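Local atomic coordinates of DNA polymerase (Bacillus phage phi29, PDB entry 2PY5), a protein that replicates the phage genome as a protein-primed, strand-displacing and highly processive DNA polymerase that also carries a 3'-5' exonuclease activity. Residues F230-D235 with D450-C455; G245-V250 with H485-K490; F489-Y494 with I501-M506. The protein carries 2 engineered substitutions. One frame throughout, in Å; residues are numbered along the deposited sequence. Where two conformers were deposited one is given.

Interaction 1: residues F230-D235 with D450-C455. With EDO (1,2-ethanediol), chain K.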
loop_
_atom_site.group_PDB
_atom_site.type_symbol
_atom_site.label_atom_id
_atom_site.label_comp_id
_atom_site.label_asym_id
_atom_site.label_seq_id
_atom_site.Cartn_x
_atom_site.Cartn_y
_atom_site.Cartn_z
ATOM N N PHE F 230 -7.649 -8.477 8.520
ATOM C CA PHE F 230 -7.565 -9.313 9.720
ATOM C C PHE F 230 -6.245 -10.100 9.694
ATOM O O PHE F 230 -6.036 -10.983 8.845
ATOM C CB PHE F 230 -8.746 -10.278 9.781
ATOM C CG PHE F 230 -8.747 -11.145 11.005
ATOM C CD1 PHE F 230 -9.057 -10.614 12.236
ATOM C CD2 PHE F 230 -8.416 -12.490 10.912
ATOM C CE1 PHE F 230 -9.014 -11.412 13.378
ATOM C CE2 PHE F 230 -8.391 -13.287 12.028
ATOM C CZ PHE F 230 -8.710 -12.738 13.263
ATOM N N THR F 231 -5.371 -9.786 10.640
ATOM C CA THR F 231 -4.086 -10.469 10.756
ATOM C C THR F 231 -3.943 -10.941 12.195
ATOM O O THR F 231 -3.948 -10.130 13.116
ATOM C CB THR F 231 -2.915 -9.515 10.403
ATOM O OG1 THR F 231 -3.143 -8.924 9.109
ATOM C CG2 THR F 231 -1.599 -10.244 10.410
ATOM N N TRP F 232 -3.767 -12.247 12.385
ATOM C CA TRP F 232 -3.850 -12.867 13.700
ATOM C C TRP F 232 -3.067 -14.160 13.754
ATOM O O TRP F 232 -3.202 -15.012 12.880
ATOM C CB TRP F 232 -5.314 -13.155 14.040
ATOM C CG TRP F 232 -5.552 -13.947 15.287
ATOM C CD1 TRP F 232 -5.444 -13.511 16.572
ATOM C CD2 TRP F 232 -5.934 -15.321 15.368
ATOM N NE1 TRP F 232 -5.752 -14.510 17.443
ATOM C CE2 TRP F 232 -6.047 -15.642 16.731
ATOM C CE3 TRP F 232 -6.184 -16.315 14.420
ATOM C CZ2 TRP F 232 -6.424 -16.899 17.169
ATOM C CZ3 TRP F 232 -6.547 -17.576 14.864
ATOM C CH2 TRP F 232 -6.655 -17.860 16.223
ATOM N N LEU F 233 -2.254 -14.295 14.809
ATOM C CA LEU F 233 -1.537 -15.534 15.122
ATOM C C LEU F 233 -2.137 -16.177 16.363
ATOM O O LEU F 233 -2.229 -15.544 17.431
ATOM C CB LEU F 233 -0.063 -15.233 15.371
ATOM C CG LEU F 233 0.829 -16.408 15.758
ATOM C CD1 LEU F 233 0.801 -17.526 14.743
ATOM C CD2 LEU F 233 2.268 -15.929 16.005
ATOM N N ASN F 234 -2.538 -17.431 16.211
ATOM C CA ASN F 234 -3.061 -18.242 17.290
ATOM C C ASN F 234 -1.989 -18.427 18.341
ATOM O O ASN F 234 -0.943 -18.987 18.044
ATOM C CB ASN F 234 -3.508 -19.587 16.717
ATOM C CG ASN F 234 -4.269 -20.437 17.697
ATOM O OD1 ASN F 234 -4.231 -20.212 18.918
ATOM N ND2 ASN F 234 -4.936 -21.466 17.173
ATOM N N ASP F 235 -2.254 -17.958 19.568
ATOM C CA ASP F 235 -1.299 -18.122 20.676
ATOM C C ASP F 235 -0.803 -19.565 20.876
ATOM O O ASP F 235 0.328 -19.786 21.328
ATOM C CB ASP F 235 -1.926 -17.620 21.982
ATOM C CG ASP F 235 -1.849 -16.112 22.142
ATOM O OD1 ASP F 235 -1.048 -15.442 21.441
ATOM O OD2 ASP F 235 -2.598 -15.591 23.002
ATOM N N ASP F 450 -9.936 -25.995 14.740
ATOM C CA ASP F 450 -9.078 -27.054 15.293
ATOM C C ASP F 450 -7.675 -27.127 14.672
ATOM O O ASP F 450 -6.784 -27.759 15.234
ATOM C CB ASP F 450 -9.771 -28.429 15.225
ATOM C CG ASP F 450 -10.182 -28.846 13.800
ATOM O OD1 ASP F 450 -10.743 -29.957 13.660
ATOM O OD2 ASP F 450 -9.980 -28.099 12.832
ATOM N N ARG F 451 -7.504 -26.474 13.519
ATOM C CA ARG F 451 -6.251 -26.521 12.759
ATOM C C ARG F 451 -5.664 -25.139 12.478
ATOM O O ARG F 451 -4.593 -25.043 11.919
ATOM C CB ARG F 451 -6.494 -27.262 11.442
ATOM C CG ARG F 451 -6.821 -28.746 11.631
ATOM C CD ARG F 451 -7.262 -29.380 10.316
ATOM N NE ARG F 451 -6.223 -29.291 9.288
ATOM C CZ ARG F 451 -6.353 -29.720 8.034
ATOM N NH1 ARG F 451 -7.492 -30.274 7.630
ATOM N NH2 ARG F 451 -5.345 -29.586 7.183
ATOM N N ILE F 452 -6.360 -24.073 12.870
ATOM C CA ILE F 452 -5.944 -22.725 12.487
ATOM C C ILE F 452 -4.682 -22.272 13.221
ATOM O O ILE F 452 -4.613 -22.298 14.454
ATOM C CB ILE F 452 -7.081 -21.686 12.662
ATOM C CG1 ILE F 452 -6.716 -20.360 11.999
ATOM C CG2 ILE F 452 -7.426 -21.468 14.168
ATOM C CD1 ILE F 452 -6.605 -20.417 10.469
ATOM N N ILE F 453 -3.687 -21.868 12.431
ATOM C CA ILE F 453 -2.444 -21.309 12.947
ATOM C C ILE F 453 -2.454 -19.784 12.889
ATOM O O ILE F 453 -2.143 -19.111 13.882
ATOM C CB ILE F 453 -1.214 -21.785 12.120
ATOM C CG1 ILE F 453 -1.093 -23.305 12.096
ATOM C CG2 ILE F 453 0.094 -21.174 12.691
ATOM C CD1 ILE F 453 -0.123 -23.820 10.981
ATOM N N TYR F 454 -2.812 -19.247 11.720
ATOM C CA TYR F 454 -2.498 -17.860 11.380
ATOM C C TYR F 454 -3.397 -17.377 10.264
ATOM O O TYR F 454 -3.690 -18.137 9.353
ATOM C CB TYR F 454 -1.033 -17.814 10.918
ATOM C CG TYR F 454 -0.503 -16.480 10.460
ATOM C CD1 TYR F 454 -0.270 -15.460 11.356
ATOM C CD2 TYR F 454 -0.254 -16.224 9.114
ATOM C CE1 TYR F 454 0.213 -14.222 10.944
ATOM C CE2 TYR F 454 0.255 -15.002 8.700
ATOM C CZ TYR F 454 0.480 -14.007 9.602
ATOM O OH TYR F 454 0.963 -12.770 9.199
ATOM N N CYS F 455 -3.828 -16.124 10.352
ATOM C CA CYS F 455 -4.539 -15.451 9.268
ATOM C C CYS F 455 -3.809 -14.176 8.908
ATOM O O CYS F 455 -3.333 -13.467 9.792
ATOM C CB CYS F 455 -5.935 -15.037 9.728
ATOM S SG CYS F 455 -6.997 -16.392 10.260
HETATM C C1 EDO K . -7.336 -23.717 18.828
HETATM O O1 EDO K . -6.015 -23.375 19.236
HETATM C C2 EDO K . -7.487 -25.224 18.624
HETATM O O2 EDO K . -7.714 -25.904 19.868
#
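The amide nitrogen ND2 of Asn-234 is gripped from two directions: it donates to the backbone carbonyl Ile-452 O at 2.9 Å and to O1 of a 1,2-ethanediol, probably from the crystallisation liquor, at 3.0 Å. Both bonds are nearly straight (163° and 166°), and Ile-452 O lies in the plane of the amide. CG of Asn-234 stands opposite the backbone N (chi1 -171°), which carries the amide across the start of strand 452-455, while OD1 accepts from Arg-236 N.

The backbones form an antiparallel pair. Trp-232 and Cys-455 are its hydrogen-bonded pair, with Cys-455 N reaching Trp-232 O at 2.8 Å, and Asn-234 N adds a bond to Ile-453 O. On the Trp-232 face, CG1 of Ile-452 meets the indole at its edge, 4.0 Å from CZ3 of Trp-232. SG of Cys-455 lies at the edge of the Phe-230 ring, 5.1 Å from its centroid. On the face of Leu-233 and Tyr-454, CB of Leu-233 sits 4.0 Å from CD1 of Tyr-454.

Tyr-454 and Cys-455 open the YCDTD motif, whose Asp-456 binds catalytic magnesium and accepts a hydrogen bond from Thr-231 OG1. Helix 427-447 packs on Phe-230, Ile-452 and Cys-455, whereas Tyr-494 of strand 491-496 lies against Leu-233 and Ile-453.

Interaction 2: residues G245-V250 with H485-K490; sequences GMVFDV and HESTFK. With EDO (1,2-ethanediol), chain B; EDO (1,2-ethanediol), chain L.
Phe-489 lays its ring over Gly-245, whose CA stands 3.6 Å from the ring centroid and 21° off the normal, a CH-pi contact displaced toward the rim. CG of Phe-489 lies between its own backbone N and carbonyl carbon (chi1 57°), a torsion that folds the ring back over the neighbouring strand. The two strands are antiparallel and contain a classic beta bulge: Glu-486 and Ser-487 both face Val-247. The evidence is in the bonds to Val-247 O, which accepts from Glu-486 N at 2.8 Å and only weakly from Ser-487 N at 3.4 Å. Gly-245 with Phe-489, ahead of the bulge, and Val-247 with Ser-487, at it, are the hydrogen-bonded pairs.

On the face of Met-246 and Phe-248, the imidazole of His-485 has a neighbour over each face. The methyl CE of Met-246 is over one, 3.5 Å from the ring centroid, and C1 of a 1,2-ethanediol, probably from the crystallisation liquor, is over the other. The bend of Met-246 at chi3 (-42°) turns this methyl onto the ring. The Phe-248 ring meets the imidazole obliquely, its CE2 being 3.8 Å from CB of His-485. Rotation of the imidazole is limited by NE2, which donates to Thr-488 OG1 at 2.9 Å; the bond is bent, though OG1 lies close to the ring plane.

The pairing lies in the polymerase palm, on the strand that carries Asp-249 and Val-250 of the catalytic magnesium site, which Asp-458 also serves. The close approach of the Asp-249 and Glu-486 carboxylates is doubtful, because Asp-249 is modelled in two conformers. Within the bulge, Glu-486 extends alongside Val-247, its OE1 3.7 Å from CG1 of Val-247.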
loop_
_atom_site.group_PDB
_atom_site.type_symbol
_atom_site.label_atom_id
_atom_site.label_comp_id
_atom_site.label_asym_id
_atom_site.label_seq_id
_atom_site.Cartn_x
_atom_site.Cartn_y
_atom_site.Cartn_z
ATOM N N GLY F 245 1.864 -28.406 7.237
ATOM C CA GLY F 245 0.702 -27.544 7.203
ATOM C C GLY F 245 0.457 -27.024 5.808
ATOM O O GLY F 245 1.164 -27.390 4.868
ATOM N N MET F 246 -0.538 -26.169 5.666
ATOM C CA MET F 246 -0.938 -25.721 4.342
ATOM C C MET F 246 -1.504 -24.319 4.418
ATOM O O MET F 246 -1.950 -23.877 5.476
ATOM C CB MET F 246 -1.961 -26.713 3.736
ATOM C CG MET F 246 -3.289 -26.772 4.473
ATOM S SD MET F 246 -4.316 -28.211 4.067
ATOM C CE MET F 246 -4.106 -28.325 2.290
ATOM N N VAL F 247 -1.483 -23.641 3.271
ATOM C CA VAL F 247 -1.947 -22.256 3.166
ATOM C C VAL F 247 -3.014 -22.160 2.093
ATOM O O VAL F 247 -2.843 -22.671 1.009
ATOM C CB VAL F 247 -0.778 -21.338 2.788
ATOM C CG1 VAL F 247 -1.232 -19.898 2.599
ATOM C CG2 VAL F 247 0.321 -21.427 3.866
ATOM N N PHE F 248 -4.104 -21.472 2.427
ATOM C CA PHE F 248 -5.153 -21.125 1.482
ATOM C C PHE F 248 -5.201 -19.615 1.351
ATOM O O PHE F 248 -5.065 -18.912 2.348
ATOM C CB PHE F 248 -6.495 -21.619 1.985
ATOM C CG PHE F 248 -6.605 -23.113 2.057
ATOM C CD1 PHE F 248 -6.271 -23.795 3.222
ATOM C CD2 PHE F 248 -7.063 -23.844 0.967
ATOM C CE1 PHE F 248 -6.385 -25.170 3.290
ATOM C CE2 PHE F 248 -7.189 -25.215 1.041
ATOM C CZ PHE F 248 -6.829 -25.876 2.215
ATOM N N ASP F 249 -5.432 -19.138 0.120
ATOM C CA ASP F 249 -5.468 -17.717 -0.171
ATOM C C ASP F 249 -6.692 -17.433 -1.042
ATOM O O ASP F 249 -6.871 -18.077 -2.064
ATOM C CB ASP F 249 -4.174 -17.342 -0.894
ATOM C CG ASP F 249 -3.960 -15.857 -1.014
ATOM O OD1 ASP F 249 -4.811 -15.067 -0.563
ATOM O OD2 ASP F 249 -2.900 -15.475 -1.560
ATOM N N VAL F 250 -7.515 -16.462 -0.637
ATOM C CA VAL F 250 -8.676 -16.108 -1.463
ATOM C C VAL F 250 -8.180 -15.573 -2.814
ATOM O O VAL F 250 -7.222 -14.808 -2.873
ATOM C CB VAL F 250 -9.562 -15.063 -0.777
ATOM C CG1 VAL F 250 -10.760 -14.697 -1.679
ATOM C CG2 VAL F 250 -10.025 -15.561 0.588
ATOM N N HIS F 485 -5.873 -23.391 -2.686
ATOM C CA HIS F 485 -4.828 -24.075 -1.935
ATOM C C HIS F 485 -3.509 -23.619 -2.553
ATOM O O HIS F 485 -3.142 -24.016 -3.671
ATOM C CB HIS F 485 -5.007 -25.586 -2.009
ATOM C CG HIS F 485 -3.923 -26.359 -1.316
ATOM N ND1 HIS F 485 -3.705 -27.702 -1.559
ATOM C CD2 HIS F 485 -2.988 -25.978 -0.407
ATOM C CE1 HIS F 485 -2.693 -28.115 -0.811
ATOM N NE2 HIS F 485 -2.227 -27.087 -0.122
ATOM N N GLU F 486 -2.813 -22.760 -1.833
ATOM C CA GLU F 486 -1.665 -22.057 -2.358
ATOM C C GLU F 486 -0.381 -22.860 -2.209
ATOM O O GLU F 486 0.468 -22.854 -3.113
ATOM C CB GLU F 486 -1.530 -20.726 -1.628
ATOM C CG GLU F 486 -0.417 -19.837 -2.106
ATOM C CD GLU F 486 -0.583 -18.453 -1.566
ATOM O OE1 GLU F 486 -0.073 -18.186 -0.451
ATOM O OE2 GLU F 486 -1.270 -17.637 -2.230
ATOM N N SER F 487 -0.219 -23.510 -1.057
ATOM C CA SER F 487 1.013 -24.223 -0.770
ATOM C C SER F 487 0.829 -25.185 0.374
ATOM O O SER F 487 -0.178 -25.145 1.102
ATOM C CB SER F 487 2.131 -23.249 -0.415
ATOM O OG SER F 487 1.794 -22.529 0.739
ATOM N N THR F 488 1.809 -26.072 0.497
ATOM C CA THR F 488 1.913 -26.997 1.624
ATOM C C THR F 488 3.345 -26.964 2.110
ATOM O O THR F 488 4.263 -26.930 1.297
ATOM C CB THR F 488 1.529 -28.425 1.210
ATOM O OG1 THR F 488 0.229 -28.407 0.600
ATOM C CG2 THR F 488 1.547 -29.390 2.404
ATOM N N PHE F 489 3.525 -26.930 3.436
ATOM C CA PHE F 489 4.868 -26.888 4.015
ATOM C C PHE F 489 5.194 -28.115 4.863
ATOM O O PHE F 489 4.303 -28.794 5.379
ATOM C CB PHE F 489 5.113 -25.568 4.787
ATOM C CG PHE F 489 4.113 -25.274 5.904
ATOM C CD1 PHE F 489 4.255 -25.845 7.170
ATOM C CD2 PHE F 489 3.096 -24.351 5.706
ATOM C CE1 PHE F 489 3.375 -25.529 8.199
ATOM C CE2 PHE F 489 2.226 -24.029 6.722
ATOM C CZ PHE F 489 2.379 -24.642 7.982
ATOM N N LYS F 490 6.490 -28.399 4.972
ATOM C CA LYS F 490 7.014 -29.508 5.779
ATOM C C LYS F 490 7.163 -29.108 7.239
ATOM O O LYS F 490 6.969 -29.915 8.149
ATOM C CB LYS F 490 8.361 -29.979 5.212
ATOM C CG LYS F 490 9.108 -31.002 6.044
ATOM C CD LYS F 490 8.292 -32.276 6.385
ATOM C CE LYS F 490 9.118 -33.341 7.136
ATOM N NZ LYS F 490 9.708 -32.876 8.420
HETATM C C1 EDO B . -0.078 -26.922 -3.256
HETATM O O1 EDO B . -0.793 -25.984 -4.065
HETATM C C2 EDO B . -0.362 -28.341 -3.736
HETATM O O2 EDO B . -0.298 -28.425 -5.170
HETATM C C1 EDO L . 12.753 -30.978 8.873
HETATM O O1 EDO L . 11.423 -30.941 8.385
HETATM C C2 EDO L . 12.751 -31.622 10.254
HETATM O O2 EDO L . 13.341 -32.927 10.177
#

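Interaction 3: residues F489-Y494 with I501-M506. With EDO (1,2-ethanediol), chain L.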
loop_
_atom_site.group_PDB
_atom_site.type_symbol
_atom_site.label_atom_id
_atom_site.label_comp_id
_atom_site.label_asym_id
_atom_site.label_seq_id
_atom_site.Cartn_x
_atom_site.Cartn_y
_atom_site.Cartn_z
ATOM N N PHE F 489 3.525 -26.930 3.436
ATOM C CA PHE F 489 4.868 -26.888 4.015
ATOM C C PHE F 489 5.194 -28.115 4.863
ATOM O O PHE F 489 4.303 -28.794 5.379
ATOM C CB PHE F 489 5.113 -25.568 4.787
ATOM C CG PHE F 489 4.113 -25.274 5.904
ATOM C CD1 PHE F 489 4.255 -25.845 7.170
ATOM C CD2 PHE F 489 3.096 -24.351 5.706
ATOM C CE1 PHE F 489 3.375 -25.529 8.199
ATOM C CE2 PHE F 489 2.226 -24.029 6.722
ATOM C CZ PHE F 489 2.379 -24.642 7.982
ATOM N N LYS F 490 6.490 -28.399 4.972
ATOM C CA LYS F 490 7.014 -29.508 5.779
ATOM C C LYS F 490 7.163 -29.108 7.239
ATOM O O LYS F 490 6.969 -29.915 8.149
ATOM C CB LYS F 490 8.361 -29.979 5.212
ATOM C CG LYS F 490 9.108 -31.002 6.044
ATOM C CD LYS F 490 8.292 -32.276 6.385
ATOM C CE LYS F 490 9.118 -33.341 7.136
ATOM N NZ LYS F 490 9.708 -32.876 8.420
ATOM N N ARG F 491 7.541 -27.850 7.458
ATOM C CA ARG F 491 7.657 -27.324 8.793
ATOM C C ARG F 491 7.604 -25.810 8.717
ATOM O O ARG F 491 7.739 -25.230 7.641
ATOM C CB ARG F 491 8.951 -27.786 9.462
ATOM C CG ARG F 491 10.199 -27.362 8.757
ATOM C CD ARG F 491 11.461 -27.579 9.605
ATOM N NE ARG F 491 12.653 -27.103 8.903
ATOM C CZ ARG F 491 13.870 -27.011 9.442
ATOM N NH1 ARG F 491 14.086 -27.329 10.710
ATOM N NH2 ARG F 491 14.877 -26.557 8.718
ATOM N N ALA F 492 7.391 -25.187 9.863
ATOM C CA ALA F 492 7.205 -23.745 9.925
ATOM C C ALA F 492 7.487 -23.266 11.346
ATOM O O ALA F 492 7.582 -24.059 12.282
ATOM C CB ALA F 492 5.797 -23.363 9.484
ATOM N N LYS F 493 7.668 -21.956 11.482
ATOM C CA LYS F 493 7.767 -21.318 12.778
ATOM C C LYS F 493 7.212 -19.901 12.675
ATOM O O LYS F 493 7.630 -19.110 11.817
ATOM C CB LYS F 493 9.198 -21.306 13.308
ATOM C CG LYS F 493 9.286 -20.755 14.752
ATOM C CD LYS F 493 10.711 -20.704 15.266
ATOM C CE LYS F 493 11.202 -22.027 15.834
ATOM N NZ LYS F 493 12.429 -21.794 16.651
ATOM N N TYR F 494 6.214 -19.624 13.511
ATOM C CA TYR F 494 5.523 -18.341 13.548
ATOM C C TYR F 494 5.848 -17.667 14.877
ATOM O O TYR F 494 5.602 -18.220 15.949
ATOM C CB TYR F 494 4.002 -18.531 13.445
ATOM C CG TYR F 494 3.528 -19.127 12.139
ATOM C CD1 TYR F 494 3.672 -20.497 11.882
ATOM C CD2 TYR F 494 2.941 -18.334 11.167
ATOM C CE1 TYR F 494 3.222 -21.053 10.667
ATOM C CE2 TYR F 494 2.484 -18.876 9.968
ATOM C CZ TYR F 494 2.647 -20.231 9.724
ATOM O OH TYR F 494 2.215 -20.778 8.544
ATOM N N ILE F 501 8.434 -18.230 9.170
ATOM C CA ILE F 501 9.187 -18.920 8.134
ATOM C C ILE F 501 8.489 -20.233 7.818
ATOM O O ILE F 501 7.796 -20.807 8.670
ATOM C CB ILE F 501 10.671 -19.182 8.518
ATOM C CG1 ILE F 501 10.808 -19.989 9.821
ATOM C CG2 ILE F 501 11.422 -17.862 8.652
ATOM C CD1 ILE F 501 12.238 -20.239 10.267
ATOM N N GLN F 502 8.666 -20.692 6.581
ATOM C CA GLN F 502 8.187 -22.011 6.161
ATOM C C GLN F 502 9.187 -22.688 5.255
ATOM O O GLN F 502 9.873 -22.026 4.475
ATOM C CB GLN F 502 6.878 -21.881 5.380
ATOM C CG GLN F 502 5.731 -21.239 6.159
ATOM C CD GLN F 502 4.547 -20.913 5.289
ATOM O OE1 GLN F 502 4.686 -20.694 4.083
ATOM N NE2 GLN F 502 3.367 -20.832 5.907
ATOM N N ASP F 503 9.268 -24.020 5.370
ATOM C CA ASP F 503 9.968 -24.893 4.408
ATOM C C ASP F 503 8.859 -25.466 3.518
ATOM O O ASP F 503 8.120 -26.365 3.928
ATOM C CB ASP F 503 10.691 -26.050 5.101
ATOM C CG ASP F 503 12.129 -25.723 5.514
ATOM O OD1 ASP F 503 12.657 -24.659 5.149
ATOM O OD2 ASP F 503 12.740 -26.587 6.176
ATOM N N ILE F 504 8.718 -24.913 2.322
ATOM C CA ILE F 504 7.568 -25.214 1.448
ATOM C C ILE F 504 7.923 -26.308 0.436
ATOM O O ILE F 504 8.954 -26.250 -0.209
ATOM C CB ILE F 504 7.100 -23.940 0.708
ATOM C CG1 ILE F 504 6.609 -22.894 1.717
ATOM C CG2 ILE F 504 6.022 -24.271 -0.321
ATOM C CD1 ILE F 504 6.239 -21.528 1.088
ATOM N N TYR F 505 7.038 -27.299 0.294
ATOM C CA TYR F 505 7.178 -28.348 -0.696
ATOM C C TYR F 505 7.088 -27.786 -2.111
ATOM O O TYR F 505 6.140 -27.075 -2.431
ATOM C CB TYR F 505 6.076 -29.382 -0.510
ATOM C CG TYR F 505 6.222 -30.307 0.681
ATOM C CD1 TYR F 505 5.269 -30.312 1.693
ATOM C CD2 TYR F 505 7.262 -31.225 0.754
ATOM C CE1 TYR F 505 5.369 -31.180 2.772
ATOM C CE2 TYR F 505 7.376 -32.100 1.823
ATOM C CZ TYR F 505 6.424 -32.072 2.829
ATOM O OH TYR F 505 6.533 -32.953 3.885
ATOM N N MET F 506 8.104 -28.084 -2.920
ATOM C CA MET F 506 8.176 -27.638 -4.306
ATOM C C MET F 506 8.478 -28.825 -5.209
ATOM O O MET F 506 9.064 -29.816 -4.781
ATOM C CB MET F 506 9.280 -26.597 -4.493
ATOM C CG MET F 506 9.173 -25.387 -3.598
ATOM S SD MET F 506 7.763 -24.320 -3.927
ATOM C CE MET F 506 8.293 -23.447 -5.410
HETATM C C1 EDO L . 12.753 -30.978 8.873
HETATM O O1 EDO L . 11.423 -30.941 8.385
HETATM C C2 EDO L . 12.751 -31.622 10.254
HETATM O O2 EDO L . 13.341 -32.927 10.177
HETATM O O HOH W 1 15.375 -24.701 5.944
#
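Arg-491 and Asp-503 form a salt bridge across a beta hairpin made by strands 491-496 and 499-509. The backbone bonds are those of an antiparallel pair: Lys-493 and Ile-501 exchange both of theirs, and Asp-503 N donates to Arg-491 O at 3.0 Å. At the corner around residue 490, Lys-490 N reaches Asp-503 O at 2.8 Å, arriving almost in line with the carbonyl bond (177°).

Among the charged groups, NE of Arg-491 meets OD2 of Asp-503 at 2.8 Å, and NH2 adds a weak second bond to the same oxygen. The carboxylate lies at the guanidinium edge, but its plane is turned by 45°, and NE approaches OD2 from above the carboxylate plane. Arg-491 is extended from CG to NE and runs beside Asp-503, while a water donates to Asp-503 OD1. Phe-543 offers the guanidinium a cation-pi contact.

Apolar and aromatic contacts follow. CB of Lys-490 makes an off-centre CH-pi contact with the Tyr-505 ring, 4.2 Å from its centroid, and the hydroxyl of that tyrosine bonds to Glu-244. On the face of Ala-492 and Gln-502, CG of Gln-502 touches CB of Ala-492 at 3.9 Å, and the Gln-502 amide crosses the Phe-489 ring obliquely, their planes 30° apart.

A buried polar contact joins Gln-502 to the end of Tyr-494, whose ring stacks on Tyr-500, a residue probably involved in binding template-primer DNA. The hydroxyl of Tyr-494 also bonds to His-461 ND1, and Gln-502 NE2 donates to Tyr-494 OH at 2.9 Å, with the oxygen in the amide plane.

In the fold
All three contacts belong to one curled antiparallel sheet in the polymerization region. Their centres are about 13 Å apart for interactions 1 and 2, about 10 Å for 2 and 3, and about 16 Å for 1 and 3. Along the chain, interactions 1 and 2 alternate their segments, whereas interaction 3 follows interaction 1 and starts on Phe-489 and Lys-490, which it shares with interaction 2. At that corner strand 483-489 gives way to strand 491-496, and both pair with strand 241-250. Ile-453 packs on Phe-489 and Tyr-494, joining interaction 1 to the others. The sheet thus connects strands bearing catalytic magnesium ligands with a hairpin that carries Tyr-500, probably involved in binding template-primer DNA.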